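PDB 2PW6: 4,5-DOPA dioxygenase extradiol from Escherichia coli, which opens the aromatic ring of L-DOPA between carbons 4 and 5 in vitro as a metal-dependent extradiol dioxygenase, its physiological substrate being unknown. Local coordinates for residues M15-L20 with A161-G166; F153-K158 with L238-G243; N174-L179 with T195-Y200; L179-W184 with M260-M265. One frame throughout, in Å; residues are numbered along the deposited sequence.

How the interactions relate
From the N terminus, interaction 1 closes the longest of the four loops, with 140 residues between its segments: residues 15-20 at the first strand meet 161-166, which lead into the parallel neighbour strand 167-173. Interaction 2 crosses it, since 153-158 precedes 161-166 and joins helix 149-159 to helix 236-243; Val241 and Leu238 of that helix touch Ala17, Leu18 and Phe19. Interaction 3 is nested inside the loop closed by interaction 2 and sets a zinc-binding loop against helix 192-202. Interaction 4 shares Leu179 with it, crosses both interactions 2 and 3, and adds the hairpin strand 263-264, where Ser264 bonds to Asn198 and Asn174.

Interaction 1. Residues M15-L20 with A161-G166; sequences MPALFL and ALRDEG
The side chain of Arg163 runs along the carbonyl of Met15 and grips its oxygen. Starting from the backbone, Arg163 CB lies 3.5 Å from Met15 O, and CG and CD keep a similar separation as the chain passes it. A bend at chi3 (58°) then turns the head group back to that oxygen. There Arg163 NE donates to Met15 O at 2.6 Å, tilted modestly from both the carbonyl and guanidinium planes, and NH2 adds a weak second bond to the same O at 3.0 Å, with an N-H...O angle of 130°. Beyond these, NH2 forms a salt bridge with Glu249, and NH1 reaches the carbonyl of Ala244 weakly. A return bond makes the grip two-sided: Met15 N donates to Arg163 O over 2.8 Å at 178°, almost straight. Met15, a selenomethionine here, also lays its CG against the main chain of Gly166, 3.5 Å from Gly166 C. Replacing Arg163 by a leucine would probably leave Met15 O without its guanidinium donors and Glu249 without its charged mate. Both segments lie where strands begin: 161-166 links helix 149-159 to strand 167-173, and 15-20 enters strand 17-21, its parallel neighbour. The contact thus ties the helix-to-strand turn of a beta-alpha-beta unit to the start of the adjoining strand in the alpha/beta fold.

Interaction 2. Residues F153-K158 with L238-G243; sequences FEMGRK and LLYVLG
Phe153, Gly243 and Tyr240 lose the most surface here, and the first two meet directly. A chi1 of -175°, which puts CG opposite the main-chain nitrogen, swings the Phe153 ring over the end of segment 238-243, and Gly243 CA sits above the centre of that ring, 3.8 Å from the centroid and only 10° off the normal: a CH-pi contact. Phe153 CE1 also packs on Leu242 CB at 3.9 Å. The close approach depends on two glycines. Gly156 CA and Gly243 CA are 3.9 Å apart, the short helix axes come within 6.3 Å and cross at -45°, and a beta carbon on either glycine would collide with the opposing backbone. Instead, Gly156 CA makes a CA-H...O contact with Tyr240 O at 3.0 Å. Tyr240 lies alongside selenomethionine Met155, both pointing the same way, with Met155 CB 3.5 Å from Tyr240 CE2; its hydroxyl is bonded to His152. On the exposed side, Arg157 NE gives Gly243 O a weak bond of 3.2 Å, while the edge of the Phe153 ring, at CE2, presses on the face of the Arg157 guanidinium. Without the Phe153 ring, as with an alanine here, a gap would probably open over Gly243 and the Arg157 head group would be freer to turn. Helix 236-243 is packed between helix 149-159 and the main sheet, where Val241 and Leu238 rest on strands 17-21 and 268-270, while Phe153 extends the packing to the loop carrying Val211, His214 and Val217.

Interaction 3. Residues N174-L179 with T195-Y200; sequences NVVHNL and TSFNEY. With ZN (zinc ion), chain D.
The chi1 of Phe197 is -176°, extending the ring away from the main-chain N and carrying it from the helix to Val175 and Val176; Asn198, with chi1 -157°, brings its amide to the same two valines. At the ring edge, near its plane, Val176 CG2 lies 4.2 Å from Phe197 CD2, the two side chains sliding past each other in opposite directions. Val175 O approaches Phe197 CE2 obliquely at 3.3 Å. Across the axis of Asn198, Val175 CG2 comes 3.2 Å from Asn198 OD1, an oxygen engaged by the hydroxyl of Ser264. The loop leaves the C-terminal end of strand 167-173, where active-site loops of alpha/beta folds commonly lie, and helix 192-202 packs against it here. It bears the zinc ligand His177, which binds one zinc ion through ND1 at 2.0 Å and through its own carbonyl O at 2.3 Å, a chelate that fixes ring and backbone together. One face of the imidazole has Leu179 CD2 near its rim. The ring also stacks with that of His234, and its NE2 is hydrogen-bonded to Asp86 of a second subunit. A further zinc is held by His22, His57 and His234.

Interaction 4. Residues L179-W184 with M260-M265; sequences LRTVKW and MGSLSM
Lys183 donates its backbone N-H to the carbonyl of Met260, a selenomethionine in the left-handed helical region (phi 48°, psi 36°), unusual for a residue with a side chain. The bond from Lys183 N to Met260 O is 3.0 Å long and nearly straight, 177° at the hydrogen, though the donor stands well off the carbonyl plane. Gly261 follows with another positive phi, which by itself favours glycine; a CB there would come tight against Lys183 CE. A second polar link joins two hydroxyls, Thr181 OG1 and Ser262 OG, at a short 2.5 Å; either may donate, and both hydroxyls also bond to Asn178 O, that of Ser262 only weakly. Between the two bonds the packing is apolar. Val182 CG1 lies 3.8 Å from Met260 CB and also sits over the centre of the six-membered ring of Trp184, 3.4 Å above its plane. Met260 SE reaches the same indole obliquely, 3.8 Å from Trp184 CE3, a Met-aromatic contact. Lys183 passes CG beside Met260 O at 3.4 Å before its extended chain takes NZ to a salt bridge with Asp187. Trp184 meets Trp124 of the second subunit. The hairpin of strands 258-259 and 263-264, which carries a classic beta bulge at Ser262 and Leu263, is thus set against the loop leading to helix 192-202, whose Trp193 touches Thr181 and Ser262, while Ser264 pairs by backbone with Val176.

Interaction 1. Residues M15-L20 with A161-G166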
loop_
_atom_site.group_PDB
_atom_site.type_symbol
_atom_site.label_atom_id
_atom_site.label_comp_id
_atom_site.label_asym_id
_atom_site.label_seq_id
_atom_site.Cartn_x
_atom_site.Cartn_y
_atom_site.Cartn_z
HETATM N N MSE A 15 0.801 22.218 -21.526
HETATM C CA MSE A 15 0.646 21.729 -20.156
HETATM C C MSE A 15 1.994 21.511 -19.491
HETATM O O MSE A 15 2.950 21.102 -20.157
HETATM C CB MSE A 15 -0.157 20.436 -20.135
HETATM C CG MSE A 15 -1.626 20.601 -20.490
HETATM SE SE MSE A 15 -2.640 21.672 -19.224
HETATM C CE MSE A 15 -2.213 20.806 -17.532
ATOM N N PRO A 16 2.082 21.820 -18.180
ATOM C CA PRO A 16 3.283 21.479 -17.406
ATOM C C PRO A 16 3.351 19.975 -17.067
ATOM O O PRO A 16 2.322 19.298 -17.038
ATOM C CB PRO A 16 3.115 22.305 -16.128
ATOM C CG PRO A 16 1.611 22.405 -15.955
ATOM C CD PRO A 16 1.061 22.507 -17.356
ATOM N N ALA A 17 4.562 19.468 -16.857
ATOM C CA ALA A 17 4.757 18.163 -16.229
ATOM C C ALA A 17 5.248 18.325 -14.771
ATOM O O ALA A 17 5.995 19.250 -14.433
ATOM C CB ALA A 17 5.709 17.293 -17.050
ATOM N N LEU A 18 4.795 17.424 -13.914
ATOM C CA LEU A 18 5.017 17.514 -12.487
ATOM C C LEU A 18 5.521 16.208 -11.913
ATOM O O LEU A 18 4.905 15.157 -12.122
ATOM C CB LEU A 18 3.720 17.880 -11.786
ATOM C CG LEU A 18 3.454 19.350 -11.473
ATOM C CD1 LEU A 18 3.468 20.230 -12.703
ATOM C CD2 LEU A 18 2.101 19.418 -10.808
ATOM N N PHE A 19 6.655 16.287 -11.217
ATOM C CA PHE A 19 7.151 15.210 -10.343
ATOM C C PHE A 19 6.904 15.610 -8.906
ATOM O O PHE A 19 7.365 16.645 -8.475
ATOM C CB PHE A 19 8.659 14.943 -10.536
ATOM C CG PHE A 19 9.218 13.973 -9.530
ATOM C CD1 PHE A 19 8.946 12.620 -9.634
ATOM C CD2 PHE A 19 9.964 14.434 -8.421
ATOM C CE1 PHE A 19 9.429 11.731 -8.711
ATOM C CE2 PHE A 19 10.446 13.551 -7.477
ATOM C CZ PHE A 19 10.193 12.210 -7.614
ATOM N N LEU A 20 6.168 14.807 -8.160
ATOM C CA LEU A 20 5.928 15.122 -6.776
ATOM C C LEU A 20 6.584 14.070 -5.883
ATOM O O LEU A 20 6.431 12.870 -6.120
ATOM C CB LEU A 20 4.426 15.225 -6.451
ATOM C CG LEU A 20 3.475 16.294 -7.023
ATOM C CD1 LEU A 20 4.174 17.619 -7.279
ATOM C CD2 LEU A 20 2.829 15.806 -8.314
ATOM N N ALA A 161 5.321 15.366 -26.431
ATOM C CA ALA A 161 4.287 15.742 -27.399
ATOM C C ALA A 161 2.886 15.891 -26.770
ATOM O O ALA A 161 2.127 16.771 -27.145
ATOM C CB ALA A 161 4.258 14.747 -28.596
ATOM N N LEU A 162 2.534 15.045 -25.817
ATOM C CA LEU A 162 1.189 15.125 -25.236
ATOM C C LEU A 162 0.916 16.408 -24.456
ATOM O O LEU A 162 -0.247 16.711 -24.131
ATOM C CB LEU A 162 0.902 13.933 -24.350
ATOM C CG LEU A 162 0.916 12.535 -24.953
ATOM C CD1 LEU A 162 0.922 11.547 -23.805
ATOM C CD2 LEU A 162 -0.299 12.334 -25.878
ATOM N N ARG A 163 1.978 17.169 -24.176
ATOM C CA ARG A 163 1.847 18.387 -23.400
ATOM C C ARG A 163 1.173 19.517 -24.193
ATOM O O ARG A 163 0.517 20.383 -23.614
ATOM C CB ARG A 163 3.200 18.809 -22.833
ATOM C CG ARG A 163 3.758 17.841 -21.773
ATOM C CD ARG A 163 5.120 18.303 -21.282
ATOM N NE ARG A 163 5.046 19.655 -20.715
ATOM C CZ ARG A 163 6.032 20.549 -20.760
ATOM N NH1 ARG A 163 7.213 20.249 -21.318
ATOM N NH2 ARG A 163 5.836 21.751 -20.236
ATOM N N ASP A 164 1.328 19.475 -25.515
ATOM C CA ASP A 164 0.639 20.379 -26.447
ATOM C C ASP A 164 -0.777 19.878 -26.844
ATOM O O ASP A 164 -1.483 20.544 -27.602
ATOM C CB ASP A 164 1.496 20.559 -27.701
ATOM C CG ASP A 164 2.860 21.169 -27.408
ATOM O OD1 ASP A 164 2.934 22.084 -26.568
ATOM O OD2 ASP A 164 3.862 20.750 -28.032
ATOM N N GLU A 165 -1.186 18.720 -26.321
ATOM C CA GLU A 165 -2.512 18.155 -26.588
ATOM C C GLU A 165 -3.432 18.199 -25.375
ATOM O O GLU A 165 -4.360 17.396 -25.284
ATOM C CB GLU A 165 -2.398 16.718 -27.097
ATOM C CG GLU A 165 -1.646 16.599 -28.411
ATOM C CD GLU A 165 -1.290 15.178 -28.786
ATOM O OE1 GLU A 165 -1.957 14.225 -28.321
ATOM O OE2 GLU A 165 -0.333 15.015 -29.576
ATOM N N GLY A 166 -3.176 19.138 -24.461
ATOM C CA GLY A 166 -3.994 19.334 -23.248
ATOM C C GLY A 166 -3.755 18.349 -22.105
ATOM O O GLY A 166 -4.603 18.217 -21.199
#

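Interaction 2. Residues F153-K158 with L238-G243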
loop_
_atom_site.group_PDB
_atom_site.type_symbol
_atom_site.label_atom_id
_atom_site.label_comp_id
_atom_site.label_asym_id
_atom_site.label_seq_id
_atom_site.Cartn_x
_atom_site.Cartn_y
_atom_site.Cartn_z
ATOM N N PHE A 153 14.212 8.025 -19.221
ATOM C CA PHE A 153 14.371 9.417 -19.683
ATOM C C PHE A 153 13.826 9.583 -21.118
ATOM O O PHE A 153 13.095 10.538 -21.394
ATOM C CB PHE A 153 15.839 9.897 -19.587
ATOM C CG PHE A 153 16.038 11.376 -19.928
ATOM C CD1 PHE A 153 16.033 12.339 -18.932
ATOM C CD2 PHE A 153 16.237 11.787 -21.243
ATOM C CE1 PHE A 153 16.219 13.691 -19.240
ATOM C CE2 PHE A 153 16.395 13.135 -21.568
ATOM C CZ PHE A 153 16.398 14.088 -20.549
ATOM N N GLU A 154 14.205 8.677 -22.022
ATOM C CA GLU A 154 13.644 8.679 -23.391
ATOM C C GLU A 154 12.111 8.620 -23.421
ATOM O O GLU A 154 11.505 9.258 -24.276
ATOM C CB GLU A 154 14.233 7.581 -24.287
ATOM C CG GLU A 154 15.717 7.737 -24.650
ATOM C CD GLU A 154 16.091 9.033 -25.391
ATOM O OE1 GLU A 154 15.200 9.866 -25.727
ATOM O OE2 GLU A 154 17.315 9.207 -25.624
HETATM N N MSE A 155 11.511 7.883 -22.480
HETATM C CA MSE A 155 10.046 7.862 -22.285
HETATM C C MSE A 155 9.414 9.239 -22.110
HETATM O O MSE A 155 8.397 9.538 -22.735
HETATM C CB MSE A 155 9.653 7.005 -21.086
HETATM C CG MSE A 155 9.829 5.528 -21.290
HETATM SE SE MSE A 155 8.605 4.835 -22.711
HETATM C CE MSE A 155 6.929 4.850 -21.686
ATOM N N GLY A 156 9.992 10.061 -21.240
ATOM C CA GLY A 156 9.517 11.429 -21.068
ATOM C C GLY A 156 9.766 12.291 -22.292
ATOM O O GLY A 156 9.064 13.268 -22.518
ATOM N N ARG A 157 10.785 11.942 -23.075
ATOM C CA ARG A 157 11.019 12.594 -24.352
ATOM C C ARG A 157 9.846 12.322 -25.322
ATOM O O ARG A 157 9.398 13.216 -26.037
ATOM C CB ARG A 157 12.344 12.099 -24.962
ATOM C CG ARG A 157 13.592 12.750 -24.433
ATOM C CD ARG A 157 13.768 14.081 -25.122
ATOM N NE ARG A 157 14.514 15.057 -24.323
ATOM C CZ ARG A 157 15.837 15.201 -24.357
ATOM N NH1 ARG A 157 16.596 14.407 -25.116
ATOM N NH2 ARG A 157 16.415 16.139 -23.619
ATOM N N LYS A 158 9.356 11.086 -25.343
ATOM C CA LYS A 158 8.171 10.735 -26.146
ATOM C C LYS A 158 6.887 11.320 -25.568
ATOM O O LYS A 158 6.023 11.768 -26.320
ATOM C CB LYS A 158 8.017 9.227 -26.267
ATOM C CG LYS A 158 9.170 8.531 -26.924
ATOM C CD LYS A 158 9.043 7.046 -26.676
ATOM C CE LYS A 158 9.811 6.271 -27.714
ATOM N NZ LYS A 158 11.265 6.319 -27.459
ATOM N N LEU A 238 10.881 10.808 -11.905
ATOM C CA LEU A 238 11.421 12.116 -12.209
ATOM C C LEU A 238 11.964 12.199 -13.633
ATOM O O LEU A 238 11.895 13.233 -14.264
ATOM C CB LEU A 238 12.541 12.484 -11.196
ATOM C CG LEU A 238 13.343 13.767 -11.480
ATOM C CD1 LEU A 238 12.443 14.955 -11.530
ATOM C CD2 LEU A 238 14.473 14.003 -10.469
ATOM N N LEU A 239 12.552 11.110 -14.107
ATOM C CA LEU A 239 13.123 11.069 -15.432
ATOM C C LEU A 239 12.035 11.187 -16.500
ATOM O O LEU A 239 12.278 11.775 -17.539
ATOM C CB LEU A 239 13.945 9.791 -15.595
ATOM C CG LEU A 239 15.153 9.725 -14.620
ATOM C CD1 LEU A 239 16.063 8.557 -14.978
ATOM C CD2 LEU A 239 15.968 11.073 -14.562
ATOM N N TYR A 240 10.846 10.636 -16.232
ATOM C CA TYR A 240 9.685 10.799 -17.106
ATOM C C TYR A 240 9.381 12.281 -17.265
ATOM O O TYR A 240 9.172 12.759 -18.383
ATOM C CB TYR A 240 8.469 10.012 -16.574
ATOM C CG TYR A 240 8.600 8.526 -16.812
ATOM C CD1 TYR A 240 9.476 7.742 -16.043
ATOM C CD2 TYR A 240 7.861 7.892 -17.834
ATOM C CE1 TYR A 240 9.605 6.351 -16.274
ATOM C CE2 TYR A 240 7.983 6.511 -18.071
ATOM C CZ TYR A 240 8.857 5.747 -17.290
ATOM O OH TYR A 240 8.972 4.392 -17.558
ATOM N N VAL A 241 9.404 13.013 -16.153
ATOM C CA VAL A 241 9.199 14.464 -16.161
ATOM C C VAL A 241 10.374 15.179 -16.825
ATOM O O VAL A 241 10.171 15.974 -17.746
ATOM C CB VAL A 241 8.963 15.002 -14.738
ATOM C CG1 VAL A 241 8.991 16.513 -14.727
ATOM C CG2 VAL A 241 7.646 14.461 -14.168
ATOM N N LEU A 242 11.606 14.897 -16.399
ATOM C CA LEU A 242 12.764 15.560 -17.023
ATOM C C LEU A 242 12.905 15.281 -18.510
ATOM O O LEU A 242 13.321 16.161 -19.269
ATOM C CB LEU A 242 14.080 15.211 -16.331
ATOM C CG LEU A 242 14.475 15.852 -15.006
ATOM C CD1 LEU A 242 15.949 15.526 -14.784
ATOM C CD2 LEU A 242 14.203 17.375 -14.943
ATOM N N GLY A 243 12.599 14.057 -18.928
ATOM C CA GLY A 243 12.593 13.702 -20.363
ATOM C C GLY A 243 11.734 14.659 -21.196
ATOM O O GLY A 243 12.048 14.918 -22.347
#

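Interaction 3. Residues N174-L179 with T195-Y200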
loop_
_atom_site.group_PDB
_atom_site.type_symbol
_atom_site.label_atom_id
_atom_site.label_comp_id
_atom_site.label_asym_id
_atom_site.label_seq_id
_atom_site.Cartn_x
_atom_site.Cartn_y
_atom_site.Cartn_z
ATOM N N ASN A 174 9.989 9.675 -5.117
ATOM C CA ASN A 174 10.890 10.223 -4.051
ATOM C C ASN A 174 12.318 10.005 -4.503
ATOM O O ASN A 174 12.760 8.842 -4.663
ATOM C CB ASN A 174 10.718 9.524 -2.664
ATOM C CG ASN A 174 9.369 9.808 -1.971
ATOM O OD1 ASN A 174 8.570 8.869 -1.738
ATOM N ND2 ASN A 174 9.139 11.071 -1.558
ATOM N N VAL A 175 13.044 11.098 -4.739
ATOM C CA VAL A 175 14.425 11.019 -5.188
ATOM C C VAL A 175 15.408 10.459 -4.110
ATOM O O VAL A 175 16.517 9.966 -4.460
ATOM C CB VAL A 175 14.919 12.366 -5.754
ATOM C CG1 VAL A 175 13.936 12.885 -6.796
ATOM C CG2 VAL A 175 15.142 13.410 -4.621
ATOM N N VAL A 176 14.987 10.477 -2.841
ATOM C CA VAL A 176 15.666 9.713 -1.769
ATOM C C VAL A 176 14.680 8.817 -1.061
ATOM O O VAL A 176 13.659 9.290 -0.514
ATOM C CB VAL A 176 16.395 10.608 -0.651
ATOM C CG1 VAL A 176 17.139 9.708 0.346
ATOM C CG2 VAL A 176 17.333 11.640 -1.263
ATOM N N HIS A 177 14.988 7.520 -1.028
ATOM C CA HIS A 177 13.981 6.596 -0.585
ATOM C C HIS A 177 14.556 5.292 -0.101
ATOM O O HIS A 177 14.587 4.290 -0.835
ATOM C CB HIS A 177 12.923 6.352 -1.706
ATOM C CG HIS A 177 11.770 5.505 -1.260
ATOM N ND1 HIS A 177 11.878 4.132 -1.080
ATOM C CD2 HIS A 177 10.507 5.847 -0.895
ATOM C CE1 HIS A 177 10.695 3.668 -0.695
ATOM N NE2 HIS A 177 9.857 4.687 -0.558
ATOM N N ASN A 178 14.960 5.291 1.160
ATOM C CA ASN A 178 15.517 4.110 1.795
ATOM C C ASN A 178 14.780 4.002 3.101
ATOM O O ASN A 178 14.995 4.823 3.986
ATOM C CB ASN A 178 17.036 4.244 1.998
ATOM C CG ASN A 178 17.697 2.918 2.420
ATOM O OD1 ASN A 178 17.098 2.140 3.132
ATOM N ND2 ASN A 178 18.914 2.654 1.931
ATOM N N LEU A 179 13.849 3.041 3.185
ATOM C CA LEU A 179 12.966 2.899 4.366
ATOM C C LEU A 179 13.643 2.158 5.518
ATOM O O LEU A 179 13.147 2.137 6.635
ATOM C CB LEU A 179 11.610 2.259 3.986
ATOM C CG LEU A 179 10.808 3.111 2.963
ATOM C CD1 LEU A 179 9.442 2.582 2.754
ATOM C CD2 LEU A 179 10.710 4.552 3.395
ATOM N N THR A 195 20.972 14.690 2.198
ATOM C CA THR A 195 21.094 16.078 1.695
ATOM C C THR A 195 22.102 16.128 0.565
ATOM O O THR A 195 21.873 16.777 -0.472
ATOM C CB THR A 195 21.515 17.073 2.826
ATOM O OG1 THR A 195 20.439 17.230 3.759
ATOM C CG2 THR A 195 21.846 18.433 2.263
ATOM N N SER A 196 23.232 15.445 0.762
ATOM C CA SER A 196 24.213 15.290 -0.319
ATOM C C SER A 196 23.555 14.820 -1.656
ATOM O O SER A 196 23.623 15.531 -2.664
ATOM C CB SER A 196 25.351 14.342 0.096
ATOM O OG SER A 196 26.419 14.395 -0.835
ATOM N N PHE A 197 22.921 13.639 -1.664
ATOM C CA PHE A 197 22.352 13.113 -2.931
ATOM C C PHE A 197 21.274 14.029 -3.482
ATOM O O PHE A 197 21.248 14.309 -4.676
ATOM C CB PHE A 197 21.834 11.682 -2.821
ATOM C CG PHE A 197 21.332 11.116 -4.147
ATOM C CD1 PHE A 197 22.226 10.569 -5.068
ATOM C CD2 PHE A 197 19.958 11.142 -4.467
ATOM C CE1 PHE A 197 21.757 10.049 -6.304
ATOM C CE2 PHE A 197 19.488 10.625 -5.679
ATOM C CZ PHE A 197 20.389 10.082 -6.605
ATOM N N ASN A 198 20.424 14.532 -2.597
ATOM C CA ASN A 198 19.354 15.447 -2.973
ATOM C C ASN A 198 19.845 16.698 -3.700
ATOM O O ASN A 198 19.258 17.121 -4.710
ATOM C CB ASN A 198 18.555 15.834 -1.737
ATOM C CG ASN A 198 17.150 16.287 -2.067
ATOM O OD1 ASN A 198 16.289 15.475 -2.463
ATOM N ND2 ASN A 198 16.892 17.576 -1.885
ATOM N N GLU A 199 20.940 17.277 -3.196
ATOM C CA GLU A 199 21.522 18.486 -3.780
ATOM C C GLU A 199 22.134 18.236 -5.154
ATOM O O GLU A 199 22.069 19.089 -6.014
ATOM C CB GLU A 199 22.544 19.127 -2.802
ATOM C CG GLU A 199 21.895 19.666 -1.498
ATOM C CD GLU A 199 20.871 20.766 -1.743
ATOM O OE1 GLU A 199 21.059 21.585 -2.665
ATOM O OE2 GLU A 199 19.863 20.823 -1.013
ATOM N N TYR A 200 22.739 17.072 -5.338
ATOM C CA TYR A 200 23.184 16.586 -6.641
ATOM C C TYR A 200 22.016 16.426 -7.626
ATOM O O TYR A 200 22.197 16.607 -8.835
ATOM C CB TYR A 200 23.887 15.245 -6.455
ATOM C CG TYR A 200 24.252 14.489 -7.718
ATOM C CD1 TYR A 200 25.285 14.936 -8.557
ATOM C CD2 TYR A 200 23.593 13.301 -8.059
ATOM C CE1 TYR A 200 25.645 14.231 -9.707
ATOM C CE2 TYR A 200 23.948 12.581 -9.216
ATOM C CZ TYR A 200 24.973 13.051 -10.032
ATOM O OH TYR A 200 25.342 12.341 -11.173
HETATM ZN ZN ZN D . 13.182 2.609 -1.496
#

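Interaction 4. Residues L179-W184 with M260-M265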
loop_
_atom_site.group_PDB
_atom_site.type_symbol
_atom_site.label_atom_id
_atom_site.label_comp_id
_atom_site.label_asym_id
_atom_site.label_seq_id
_atom_site.Cartn_x
_atom_site.Cartn_y
_atom_site.Cartn_z
ATOM N N LEU A 179 13.849 3.041 3.185
ATOM C CA LEU A 179 12.966 2.899 4.366
ATOM C C LEU A 179 13.643 2.158 5.518
ATOM O O LEU A 179 13.147 2.137 6.635
ATOM C CB LEU A 179 11.610 2.259 3.986
ATOM C CG LEU A 179 10.808 3.111 2.963
ATOM C CD1 LEU A 179 9.442 2.582 2.754
ATOM C CD2 LEU A 179 10.710 4.552 3.395
ATOM N N ARG A 180 14.789 1.561 5.227
ATOM C CA ARG A 180 15.652 1.027 6.268
ATOM C C ARG A 180 16.374 2.106 7.076
ATOM O O ARG A 180 16.911 1.798 8.127
ATOM C CB ARG A 180 16.712 0.144 5.661
ATOM C CG ARG A 180 16.206 -1.029 4.920
ATOM C CD ARG A 180 17.352 -1.428 4.056
ATOM N NE ARG A 180 17.010 -2.500 3.167
ATOM C CZ ARG A 180 17.619 -2.730 2.013
ATOM N NH1 ARG A 180 18.622 -1.946 1.590
ATOM N NH2 ARG A 180 17.204 -3.759 1.285
ATOM N N THR A 181 16.443 3.340 6.561
ATOM C CA THR A 181 17.077 4.435 7.292
ATOM C C THR A 181 16.079 5.443 7.808
ATOM O O THR A 181 16.471 6.443 8.406
ATOM C CB THR A 181 18.072 5.219 6.436
ATOM O OG1 THR A 181 17.365 5.901 5.397
ATOM C CG2 THR A 181 19.145 4.307 5.843
ATOM N N VAL A 182 14.790 5.215 7.555
ATOM C CA VAL A 182 13.784 6.219 7.896
ATOM C C VAL A 182 13.598 6.258 9.411
ATOM O O VAL A 182 13.494 5.216 10.054
ATOM C CB VAL A 182 12.454 6.026 7.090
ATOM C CG1 VAL A 182 11.306 6.709 7.753
ATOM C CG2 VAL A 182 12.622 6.599 5.681
ATOM N N LYS A 183 13.612 7.464 9.977
ATOM C CA LYS A 183 13.386 7.620 11.411
ATOM C C LYS A 183 11.976 8.131 11.667
ATOM O O LYS A 183 11.716 9.336 11.665
ATOM C CB LYS A 183 14.499 8.407 12.145
ATOM C CG LYS A 183 14.905 9.733 11.564
ATOM C CD LYS A 183 16.233 10.183 12.176
ATOM C CE LYS A 183 16.562 11.642 11.855
ATOM N NZ LYS A 183 17.940 11.979 12.334
ATOM N N TRP A 184 11.090 7.154 11.883
ATOM C CA TRP A 184 9.646 7.348 11.952
ATOM C C TRP A 184 9.212 8.243 13.118
ATOM O O TRP A 184 8.190 8.925 12.999
ATOM C CB TRP A 184 8.902 6.001 11.995
ATOM C CG TRP A 184 9.298 4.990 10.923
ATOM C CD1 TRP A 184 10.165 3.934 11.071
ATOM C CD2 TRP A 184 8.827 4.925 9.565
ATOM N NE1 TRP A 184 10.267 3.225 9.893
ATOM C CE2 TRP A 184 9.460 3.807 8.952
ATOM C CE3 TRP A 184 7.932 5.697 8.802
ATOM C CZ2 TRP A 184 9.231 3.450 7.611
ATOM C CZ3 TRP A 184 7.703 5.344 7.476
ATOM C CH2 TRP A 184 8.353 4.224 6.895
HETATM N N MSE A 260 11.870 12.715 7.989
HETATM C CA MSE A 260 12.325 11.518 8.698
HETATM C C MSE A 260 13.742 11.075 8.352
HETATM O O MSE A 260 14.016 9.879 8.283
HETATM C CB MSE A 260 11.329 10.385 8.498
HETATM C CG MSE A 260 9.935 10.737 9.022
HETATM SE SE MSE A 260 8.589 9.392 8.584
HETATM C CE MSE A 260 8.361 9.823 6.701
ATOM N N GLY A 261 14.621 12.057 8.124
ATOM C CA GLY A 261 16.022 11.819 7.834
ATOM C C GLY A 261 16.355 11.460 6.394
ATOM O O GLY A 261 17.356 11.932 5.862
ATOM N N SER A 262 15.551 10.614 5.754
ATOM C CA SER A 262 15.877 10.264 4.362
ATOM C C SER A 262 14.732 10.254 3.331
ATOM O O SER A 262 14.986 10.011 2.173
ATOM C CB SER A 262 16.670 8.950 4.293
ATOM O OG SER A 262 15.953 7.965 4.970
ATOM N N LEU A 263 13.496 10.526 3.727
ATOM C CA LEU A 263 12.427 10.652 2.734
ATOM C C LEU A 263 12.471 12.004 2.024
ATOM O O LEU A 263 11.971 12.996 2.550
ATOM C CB LEU A 263 11.062 10.404 3.371
ATOM C CG LEU A 263 9.869 10.106 2.451
ATOM C CD1 LEU A 263 10.088 8.858 1.524
ATOM C CD2 LEU A 263 8.681 9.878 3.316
ATOM N N SER A 264 13.052 12.055 0.824
ATOM C CA SER A 264 13.048 13.338 0.103
ATOM C C SER A 264 11.713 13.718 -0.581
ATOM O O SER A 264 11.054 12.897 -1.238
ATOM C CB SER A 264 14.215 13.503 -0.850
ATOM O OG SER A 264 14.108 14.778 -1.470
HETATM N N MSE A 265 11.335 14.978 -0.378
HETATM C CA MSE A 265 10.013 15.474 -0.743
HETATM C C MSE A 265 10.144 16.455 -1.891
HETATM O O MSE A 265 9.198 17.166 -2.237
HETATM C CB MSE A 265 9.315 16.137 0.458
HETATM C CG MSE A 265 8.812 15.230 1.577
HETATM SE SE MSE A 265 7.729 13.630 1.118
HETATM C CE MSE A 265 6.284 13.789 2.394
#